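Local coordinates for protein cortical-lytic enzyme (Clostridium perfringens, PDB 5JIP) that probably acts as a family 25 muramidase that hydrolyses cortical peptidoglycan during spore germination, at residues S233-L238 with I300-I305; K246-W251 with K280-K285; D258-N263 with L274-T279. All coordinates share one frame; numbering follows the deposited sequence.

Interaction 1 of 3, residues S233-L238 with I300-I305. With MG (magnesium ion), chain E.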
loop_
_atom_site.group_PDB
_atom_site.type_symbol
_atom_site.label_atom_id
_atom_site.label_comp_id
_atom_site.label_asym_id
_atom_site.label_seq_id
_atom_site.Cartn_x
_atom_site.Cartn_y
_atom_site.Cartn_z
ATOM N N SER A 233 13.890 4.024 1.792
ATOM C CA SER A 233 15.039 3.979 2.686
ATOM C C SER A 233 14.768 3.082 3.888
ATOM O O SER A 233 13.626 2.747 4.218
ATOM C CB SER A 233 15.390 5.376 3.206
ATOM O OG SER A 233 15.736 6.270 2.161
ATOM N N ALA A 234 15.849 2.690 4.551
ATOM C CA ALA A 234 15.719 2.010 5.832
ATOM C C ALA A 234 14.959 2.891 6.816
ATOM O O ALA A 234 15.007 4.122 6.761
ATOM C CB ALA A 234 17.083 1.660 6.409
ATOM N N VAL A 235 14.247 2.242 7.722
ATOM C CA VAL A 235 13.530 2.968 8.761
ATOM C C VAL A 235 14.533 3.544 9.763
ATOM O O VAL A 235 15.552 2.930 10.071
ATOM C CB VAL A 235 12.523 2.025 9.446
ATOM C CG1 VAL A 235 11.795 2.711 10.630
ATOM C CG2 VAL A 235 11.513 1.446 8.404
ATOM N N THR A 236 14.220 4.714 10.302
ATOM C CA THR A 236 15.072 5.340 11.301
ATOM C C THR A 236 14.291 5.533 12.588
ATOM O O THR A 236 13.058 5.470 12.604
ATOM C CB THR A 236 15.619 6.693 10.827
ATOM O OG1 THR A 236 14.574 7.664 10.763
ATOM C CG2 THR A 236 16.267 6.530 9.437
ATOM N N GLY A 237 15.030 5.756 13.672
ATOM C CA GLY A 237 14.419 6.039 14.959
ATOM C C GLY A 237 13.692 4.869 15.583
ATOM O O GLY A 237 12.773 5.076 16.385
ATOM N N LEU A 238 14.117 3.644 15.282
ATOM C CA LEU A 238 13.434 2.472 15.789
ATOM C C LEU A 238 13.708 2.334 17.277
ATOM O O LEU A 238 14.839 2.491 17.729
ATOM C CB LEU A 238 13.902 1.216 15.059
ATOM C CG LEU A 238 13.205 -0.082 15.468
ATOM C CD1 LEU A 238 11.701 -0.038 15.146
ATOM C CD2 LEU A 238 13.904 -1.301 14.796
ATOM N N ILE A 300 12.383 -4.088 11.153
ATOM C CA ILE A 300 11.324 -3.453 10.387
ATOM C C ILE A 300 11.824 -3.136 8.987
ATOM O O ILE A 300 13.007 -2.855 8.777
ATOM C CB ILE A 300 10.835 -2.190 11.123
ATOM C CG1 ILE A 300 9.550 -1.644 10.497
ATOM C CG2 ILE A 300 11.950 -1.133 11.141
ATOM C CD1 ILE A 300 8.899 -0.524 11.272
ATOM N N GLU A 301 10.892 -3.165 8.026
ATOM C CA GLU A 301 11.126 -2.698 6.669
ATOM C C GLU A 301 9.965 -1.810 6.229
ATOM O O GLU A 301 8.799 -2.083 6.538
ATOM C CB GLU A 301 11.293 -3.882 5.696
ATOM C CG GLU A 301 10.015 -4.746 5.551
ATOM C CD GLU A 301 10.259 -6.073 4.855
ATOM O OE1 GLU A 301 11.437 -6.415 4.586
ATOM O OE2 GLU A 301 9.248 -6.795 4.591
ATOM N N ALA A 302 10.294 -0.743 5.513
ATOM C CA ALA A 302 9.284 0.000 4.783
ATOM C C ALA A 302 9.044 -0.655 3.427
ATOM O O ALA A 302 9.891 -1.384 2.908
ATOM C CB ALA A 302 9.709 1.448 4.597
ATOM N N PHE A 303 7.865 -0.403 2.848
ATOM C CA PHE A 303 7.645 -0.790 1.456
ATOM C C PHE A 303 6.812 0.286 0.776
ATOM O O PHE A 303 6.110 1.061 1.436
ATOM C CB PHE A 303 6.991 -2.190 1.297
ATOM C CG PHE A 303 5.663 -2.375 2.002
ATOM C CD1 PHE A 303 4.461 -2.013 1.393
ATOM C CD2 PHE A 303 5.616 -2.971 3.253
ATOM C CE1 PHE A 303 3.242 -2.210 2.044
ATOM C CE2 PHE A 303 4.415 -3.189 3.894
ATOM C CZ PHE A 303 3.220 -2.806 3.306
ATOM N N ASP A 304 6.928 0.359 -0.551
ATOM C CA ASP A 304 6.309 1.433 -1.315
ATOM C C ASP A 304 5.171 0.880 -2.177
ATOM O O ASP A 304 4.874 -0.311 -2.168
ATOM C CB ASP A 304 7.364 2.206 -2.120
ATOM C CG ASP A 304 8.067 1.368 -3.184
ATOM O OD1 ASP A 304 7.593 0.270 -3.539
ATOM O OD2 ASP A 304 9.114 1.846 -3.674
ATOM N N ILE A 305 4.485 1.785 -2.883
ATOM C CA ILE A 305 3.245 1.428 -3.562
ATOM C C ILE A 305 3.442 0.311 -4.565
ATOM O O ILE A 305 2.552 -0.524 -4.747
ATOM C CB ILE A 305 2.635 2.682 -4.215
ATOM C CG1 ILE A 305 2.175 3.616 -3.098
ATOM C CG2 ILE A 305 1.459 2.310 -5.124
ATOM C CD1 ILE A 305 1.720 4.999 -3.606
HETATM MG MG MG E . 9.678 3.731 -4.337
HETATM O O HOH W 1 14.434 -0.656 7.440
HETATM O O HOH W 2 9.263 2.826 -6.191
HETATM O O HOH W 3 10.149 4.505 -2.409
#

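Interaction 2 of 3, residues K246-W251 with K280-K285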
loop_
_atom_site.group_PDB
_atom_site.type_symbol
_atom_site.label_atom_id
_atom_site.label_comp_id
_atom_site.label_asym_id
_atom_site.label_seq_id
_atom_site.Cartn_x
_atom_site.Cartn_y
_atom_site.Cartn_z
ATOM N N LYS A 246 3.671 -7.413 26.542
ATOM C CA LYS A 246 3.611 -6.755 25.243
ATOM C C LYS A 246 4.957 -6.125 24.901
ATOM O O LYS A 246 5.703 -5.700 25.785
ATOM C CB LYS A 246 2.502 -5.711 25.243
ATOM C CG LYS A 246 1.088 -6.348 25.397
ATOM C CD LYS A 246 0.035 -5.331 25.854
ATOM C CE LYS A 246 -1.416 -5.895 25.837
ATOM N NZ LYS A 246 -1.458 -7.370 25.815
ATOM N N ILE A 247 5.267 -6.094 23.605
ATOM C CA ILE A 247 6.381 -5.320 23.074
ATOM C C ILE A 247 5.817 -4.074 22.415
ATOM O O ILE A 247 4.980 -4.161 21.509
ATOM C CB ILE A 247 7.221 -6.136 22.083
ATOM C CG1 ILE A 247 7.637 -7.466 22.717
ATOM C CG2 ILE A 247 8.474 -5.348 21.705
ATOM C CD1 ILE A 247 8.252 -8.445 21.760
ATOM N N PHE A 248 6.264 -2.909 22.876
ATOM C CA PHE A 248 5.825 -1.623 22.346
ATOM C C PHE A 248 6.921 -1.113 21.417
ATOM O O PHE A 248 8.031 -0.822 21.867
ATOM C CB PHE A 248 5.555 -0.638 23.485
ATOM C CG PHE A 248 4.384 -1.027 24.339
ATOM C CD1 PHE A 248 4.517 -2.004 25.315
ATOM C CD2 PHE A 248 3.148 -0.425 24.153
ATOM C CE1 PHE A 248 3.428 -2.373 26.101
ATOM C CE2 PHE A 248 2.056 -0.789 24.923
ATOM C CZ PHE A 248 2.190 -1.762 25.902
ATOM N N VAL A 249 6.617 -1.014 20.126
ATOM C CA VAL A 249 7.602 -0.642 19.113
ATOM C C VAL A 249 7.190 0.676 18.479
ATOM O O VAL A 249 6.011 0.899 18.192
ATOM C CB VAL A 249 7.749 -1.743 18.036
ATOM C CG1 VAL A 249 8.888 -1.404 17.076
ATOM C CG2 VAL A 249 7.960 -3.119 18.682
ATOM N N ASN A 250 8.166 1.554 18.246
ATOM C CA ASN A 250 7.853 2.806 17.569
ATOM C C ASN A 250 9.029 3.203 16.689
ATOM O O ASN A 250 10.143 2.679 16.829
ATOM C CB ASN A 250 7.489 3.924 18.562
ATOM C CG ASN A 250 8.688 4.460 19.309
ATOM O OD1 ASN A 250 9.222 3.813 20.212
ATOM N ND2 ASN A 250 9.092 5.661 18.962
ATOM N N TRP A 251 8.762 4.113 15.754
ATOM C CA TRP A 251 9.790 4.535 14.810
ATOM C C TRP A 251 9.436 5.902 14.246
ATOM O O TRP A 251 8.313 6.394 14.381
ATOM C CB TRP A 251 9.962 3.488 13.687
ATOM C CG TRP A 251 8.693 3.149 12.935
ATOM C CD1 TRP A 251 8.224 3.758 11.818
ATOM C CD2 TRP A 251 7.749 2.110 13.253
ATOM N NE1 TRP A 251 7.032 3.167 11.410
ATOM C CE2 TRP A 251 6.719 2.164 12.279
ATOM C CE3 TRP A 251 7.665 1.163 14.268
ATOM C CZ2 TRP A 251 5.625 1.291 12.288
ATOM C CZ3 TRP A 251 6.581 0.291 14.278
ATOM C CH2 TRP A 251 5.572 0.367 13.293
ATOM N N LYS A 280 3.942 3.078 15.050
ATOM C CA LYS A 280 4.034 2.198 16.202
ATOM C C LYS A 280 3.201 0.932 15.989
ATOM O O LYS A 280 2.332 0.870 15.121
ATOM C CB LYS A 280 3.575 2.929 17.469
ATOM C CG LYS A 280 2.135 3.418 17.422
ATOM C CD LYS A 280 1.777 4.150 18.678
ATOM C CE LYS A 280 0.441 4.901 18.528
ATOM N NZ LYS A 280 0.061 5.504 19.824
ATOM N N ILE A 281 3.528 -0.091 16.771
ATOM C CA ILE A 281 2.760 -1.326 16.848
ATOM C C ILE A 281 2.951 -1.888 18.251
ATOM O O ILE A 281 4.028 -1.776 18.846
ATOM C CB ILE A 281 3.176 -2.362 15.775
ATOM C CG1 ILE A 281 2.247 -3.578 15.817
ATOM C CG2 ILE A 281 4.600 -2.795 15.991
ATOM C CD1 ILE A 281 2.516 -4.679 14.752
ATOM N N VAL A 282 1.892 -2.463 18.795
ATOM C CA VAL A 282 1.951 -3.156 20.073
ATOM C C VAL A 282 1.833 -4.633 19.765
ATOM O O VAL A 282 0.875 -5.052 19.113
ATOM C CB VAL A 282 0.834 -2.697 21.018
ATOM C CG1 VAL A 282 1.032 -3.318 22.401
ATOM C CG2 VAL A 282 0.765 -1.174 21.058
ATOM N N ILE A 283 2.804 -5.412 20.212
ATOM C CA ILE A 283 2.929 -6.816 19.840
ATOM C C ILE A 283 2.709 -7.665 21.079
ATOM O O ILE A 283 3.366 -7.457 22.107
ATOM C CB ILE A 283 4.303 -7.125 19.228
ATOM C CG1 ILE A 283 4.521 -6.277 17.979
ATOM C CG2 ILE A 283 4.426 -8.609 18.908
ATOM C CD1 ILE A 283 5.919 -6.428 17.408
ATOM N N ASP A 284 1.818 -8.649 20.959
ATOM C CA ASP A 284 1.559 -9.613 22.021
ATOM C C ASP A 284 2.670 -10.660 22.046
ATOM O O ASP A 284 2.853 -11.404 21.073
ATOM C CB ASP A 284 0.183 -10.248 21.792
ATOM C CG ASP A 284 -0.288 -11.079 22.964
ATOM O OD1 ASP A 284 0.553 -11.726 23.615
ATOM O OD2 ASP A 284 -1.508 -11.089 23.228
ATOM N N LYS A 285 3.400 -10.728 23.174
ATOM C CA LYS A 285 4.573 -11.599 23.281
ATOM C C LYS A 285 4.225 -13.074 23.182
ATOM O O LYS A 285 5.071 -13.879 22.764
ATOM C CB LYS A 285 5.286 -11.364 24.608
ATOM C CG LYS A 285 6.145 -10.137 24.649
ATOM C CD LYS A 285 6.607 -9.862 26.076
ATOM C CE LYS A 285 7.660 -10.859 26.511
ATOM N NZ LYS A 285 8.215 -10.530 27.853
#

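Interaction 3 of 3, residues D258-N263 with L274-T279. With MG (magnesium ion), chain E.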
loop_
_atom_site.group_PDB
_atom_site.type_symbol
_atom_site.label_atom_id
_atom_site.label_comp_id
_atom_site.label_asym_id
_atom_site.label_seq_id
_atom_site.Cartn_x
_atom_site.Cartn_y
_atom_site.Cartn_z
ATOM N N ASP A 258 5.970 7.770 -2.115
ATOM C CA ASP A 258 5.274 6.557 -2.498
ATOM C C ASP A 258 5.249 5.534 -1.371
ATOM O O ASP A 258 5.040 4.347 -1.635
ATOM C CB ASP A 258 5.919 5.940 -3.750
ATOM C CG ASP A 258 7.352 5.496 -3.506
ATOM O OD1 ASP A 258 7.985 5.981 -2.521
ATOM O OD2 ASP A 258 7.882 4.691 -4.311
ATOM N N LEU A 259 5.503 5.967 -0.130
ATOM C CA LEU A 259 5.460 5.063 1.004
ATOM C C LEU A 259 4.083 4.410 1.105
ATOM O O LEU A 259 3.045 5.055 0.933
ATOM C CB LEU A 259 5.768 5.822 2.281
ATOM C CG LEU A 259 5.805 4.996 3.553
ATOM C CD1 LEU A 259 6.984 4.064 3.561
ATOM C CD2 LEU A 259 5.820 5.948 4.715
ATOM N N ASN A 260 4.079 3.115 1.373
ATOM C CA ASN A 260 2.838 2.400 1.496
ATOM C C ASN A 260 2.676 1.612 2.782
ATOM O O ASN A 260 1.547 1.237 3.089
ATOM C CB ASN A 260 2.653 1.458 0.310
ATOM C CG ASN A 260 1.238 1.468 -0.180
ATOM O OD1 ASN A 260 0.454 2.325 0.224
ATOM N ND2 ASN A 260 0.888 0.508 -1.043
ATOM N N GLY A 261 3.736 1.372 3.549
ATOM C CA GLY A 261 3.579 0.723 4.836
ATOM C C GLY A 261 4.885 0.129 5.327
ATOM O O GLY A 261 5.952 0.382 4.780
ATOM N N TYR A 262 4.753 -0.695 6.355
ATOM C CA TYR A 262 5.860 -1.324 7.052
ATOM C C TYR A 262 5.464 -2.732 7.441
ATOM O O TYR A 262 4.298 -3.002 7.755
ATOM C CB TYR A 262 6.255 -0.576 8.338
ATOM C CG TYR A 262 6.407 0.907 8.217
ATOM C CD1 TYR A 262 5.302 1.744 8.297
ATOM C CD2 TYR A 262 7.669 1.484 8.087
ATOM C CE1 TYR A 262 5.439 3.107 8.184
ATOM C CE2 TYR A 262 7.820 2.829 7.988
ATOM C CZ TYR A 262 6.720 3.651 8.061
ATOM O OH TYR A 262 6.911 5.001 7.964
ATOM N N ASN A 263 6.450 -3.614 7.443
ATOM C CA ASN A 263 6.366 -4.918 8.084
ATOM C C ASN A 263 7.330 -4.945 9.265
ATOM O O ASN A 263 8.488 -4.528 9.147
ATOM C CB ASN A 263 6.729 -6.051 7.124
ATOM C CG ASN A 263 5.714 -6.224 6.012
ATOM O OD1 ASN A 263 4.500 -6.084 6.220
ATOM N ND2 ASN A 263 6.208 -6.472 4.805
ATOM N N LEU A 274 1.792 -2.525 8.833
ATOM C CA LEU A 274 1.223 -1.227 9.191
ATOM C C LEU A 274 1.067 -0.372 7.939
ATOM O O LEU A 274 1.820 -0.547 6.973
ATOM C CB LEU A 274 2.108 -0.483 10.192
ATOM C CG LEU A 274 2.358 -1.075 11.580
ATOM C CD1 LEU A 274 1.042 -1.437 12.248
ATOM C CD2 LEU A 274 3.316 -2.236 11.491
ATOM N N PRO A 275 0.123 0.571 7.919
ATOM C CA PRO A 275 -0.049 1.449 6.760
ATOM C C PRO A 275 0.946 2.616 6.802
ATOM O O PRO A 275 1.705 2.797 7.753
ATOM C CB PRO A 275 -1.496 1.929 6.900
ATOM C CG PRO A 275 -1.691 1.977 8.438
ATOM C CD PRO A 275 -0.928 0.783 8.935
ATOM N N ARG A 276 0.862 3.461 5.775
ATOM C CA ARG A 276 1.921 4.432 5.487
ATOM C C ARG A 276 2.088 5.491 6.576
ATOM O O ARG A 276 3.201 6.010 6.757
ATOM C CB ARG A 276 1.658 5.108 4.155
ATOM C CG ARG A 276 0.401 5.920 4.143
ATOM C CD ARG A 276 0.073 6.479 2.766
ATOM N NE ARG A 276 -0.276 5.456 1.780
ATOM C CZ ARG A 276 -0.677 5.740 0.539
ATOM N NH1 ARG A 276 -0.963 4.760 -0.322
ATOM N NH2 ARG A 276 -0.794 7.017 0.156
ATOM N N LYS A 277 1.022 5.858 7.286
ATOM C CA LYS A 277 1.144 6.881 8.333
ATOM C C LYS A 277 1.531 6.318 9.702
ATOM O O LYS A 277 1.737 7.103 10.644
ATOM C CB LYS A 277 -0.158 7.650 8.479
ATOM C CG LYS A 277 -0.514 8.519 7.293
ATOM C CD LYS A 277 -1.825 9.241 7.554
ATOM C CE LYS A 277 -2.170 10.215 6.433
ATOM N NZ LYS A 277 -2.097 9.601 5.086
ATOM N N ALA A 278 1.661 5.000 9.825
ATOM C CA ALA A 278 1.918 4.367 11.111
ATOM C C ALA A 278 3.324 4.652 11.613
ATOM O O ALA A 278 4.272 4.783 10.835
ATOM C CB ALA A 278 1.725 2.861 11.013
ATOM N N THR A 279 3.441 4.756 12.939
ATOM C CA THR A 279 4.728 4.915 13.612
ATOM C C THR A 279 4.862 4.017 14.839
ATOM O O THR A 279 5.832 4.163 15.603
ATOM C CB THR A 279 4.968 6.390 14.002
ATOM O OG1 THR A 279 3.969 6.842 14.914
ATOM C CG2 THR A 279 4.952 7.286 12.775
HETATM MG MG MG E . 9.678 3.731 -4.337
HETATM O O HOH W 3 10.149 4.505 -2.409
HETATM O O HOH W 4 -0.672 2.839 3.217
HETATM O O HOH W 5 4.845 6.418 8.783
HETATM O O HOH W 2 9.263 2.826 -6.191
#

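Interaction 1 of 3, residues S233-L238 with I300-I305
The carbonyl O of Ser233 is gripped by two side chains, Ser310 OG and Asn254 ND2, while resting 4.1 Å from the methyl CB of Ala302. Because Ala302 N also bonds to Ser310 OG, that hydroxyl ties segment 233-238 to strand 296-304 in a domain whose strand order is that of a fibronectin type III sandwich. Two residues on, a water joins the backbones: it accepts from Val235 N at 2.9 Å and donates to Ile300 O at 2.9 Å. No direct hydrogen bond links the segments; apolar groups do the rest. Ile300 turns CG1 anti to its backbone N (chi1 -169°), and its other branch, CG2, packs at 3.6 Å against Val235 CB, the two side chains crossing near a right angle. Leu238 adds CD2 at 4.1 Å from Ile300 CG2, and Val235 CG2 reaches back to Ala302 CB at 4.2 Å. Glu301 forms salt bridges with Arg313 and Arg143. At the strand's end the carboxylate of Asp304 divides its work: OD1 takes a hydrogen bond from Asp308 N, and OD2 binds the magnesium ion at 2.1 Å, alongside Asp258 OD2, the carbonyl oxygens of Asp227 and Met230, and two waters.

Interaction 2 of 3, residues K246-W251 with K280-K285
Val282 lays its CG1 methyl over one face of the Phe248 ring, 4.0 Å from the centroid and 23° off the normal, a CH-pi contact offset toward the CE2 rim. The two side chains stand side by side and point the same way from a non-hydrogen-bonded pair of this antiparallel sheet. With chi1 at -173°, Val282 swings CG1 opposite its own N, and this branch meets both the ring and, at 4.0 Å, Lys246 CB. Lys280 is on this face too, its chain extended beyond CG so that NZ forms salt bridges with Asp132 and Asp136 of the second subunit. Lys246 NZ stays too far from Asp284 for a salt bridge and makes a long, weak ion pair with Glu140 of that subunit.

The reverse face is aliphatic. Val249 sets CB 3.9 Å from Ile281 CG2, and Ile247 crosses Lys285 at about a right angle, its CG1 3.6 Å from Lys285 CG. Next along the chain, the Trp251 indole turns one face onto the backbone of Lys280, whose N lies 3.6 Å above the plane, while Val249 CG1 sits in plane at the ring edge. Reciprocal backbone bonds join Ile247 with Ile283 and Val249 with Ile281; Ile247 N to Ile283 O measures 2.8 Å.

Strand 246-250 is the middle one of three, between 239-243 and 280-284, with the Phe248 ring meeting that of Tyr241 almost parallel. Its aliphatic face packs on the second sheet of the sandwich through Ile298 of strand 296-304, and Ile283 does so through Val264 and Val266 of strand 259-266; on the Lys280 face, helix 124-142 of the second subunit lies close.

Interaction 3 of 3, residues D258-N263 with L274-T279
The Arg276 guanidinium has Leu259 O over one face, 3.4 Å above its plane, and Asn260 OD1 at its edge. NH1 donates to that oxygen at 2.9 Å in a bent bond (143° at the hydrogen), the amide and guanidinium planes standing 61° apart. The Tyr262 ring has Pro275 O at its edge, 3.8 Å from CE1. Its hydroxyl donates to a water at 2.6 Å that donates to Arg276 O and Ala278 O, pinning the type I turn 275-278. Tyr262 OH is also hydrogen-bonded to Asn254 N. A second water bridges Asn260 O to N and NE of Arg276, whose chain bends at chi3 (67°), turning NE and NH1 back toward Asn260. Leu259 CD2 touches Arg276 O at 3.3 Å. Tyr262 and Leu274 form a hydrogen-bonded antiparallel pair, with Leu274 N 2.8 Å from Tyr262 O. Asp258 OD2 binds the magnesium ion at 2.0 Å, and its OD1 accepts from a metal-bound water. Asn260 ND2 bonds Asn260 OD1 of the second subunit. Strands 259-266 and 269-275 form a beta hairpin at one side of the four-stranded sheet; on its other flank, strand 259-266 meets 296-304, where Asn260 and Gly261 face Phe303 in a classic beta bulge.

How the interactions relate
All three contacts belong to the C-terminal beta sandwich. Along the chain interaction 1 brackets interaction 2, which brackets interaction 3. Interactions 1 and 3, with centres about 8 Å apart, share the four-stranded sheet through neighbouring strands 296-304 and 259-266, and each supplies an aspartate to the magnesium ion. Interaction 2 lies in the three-stranded sheet, its centre about 16 Å from that of interaction 1 and 15 Å from that of interaction 3. Trp251 joins the groups, packing on Ile300 and bonding through its backbone N to Thr279 O. Adding Asp227 and Met230 from the chain leading into the sandwich, the metal site ties that linking chain to the sandwich; the same domain contributes to the contact with the second subunit.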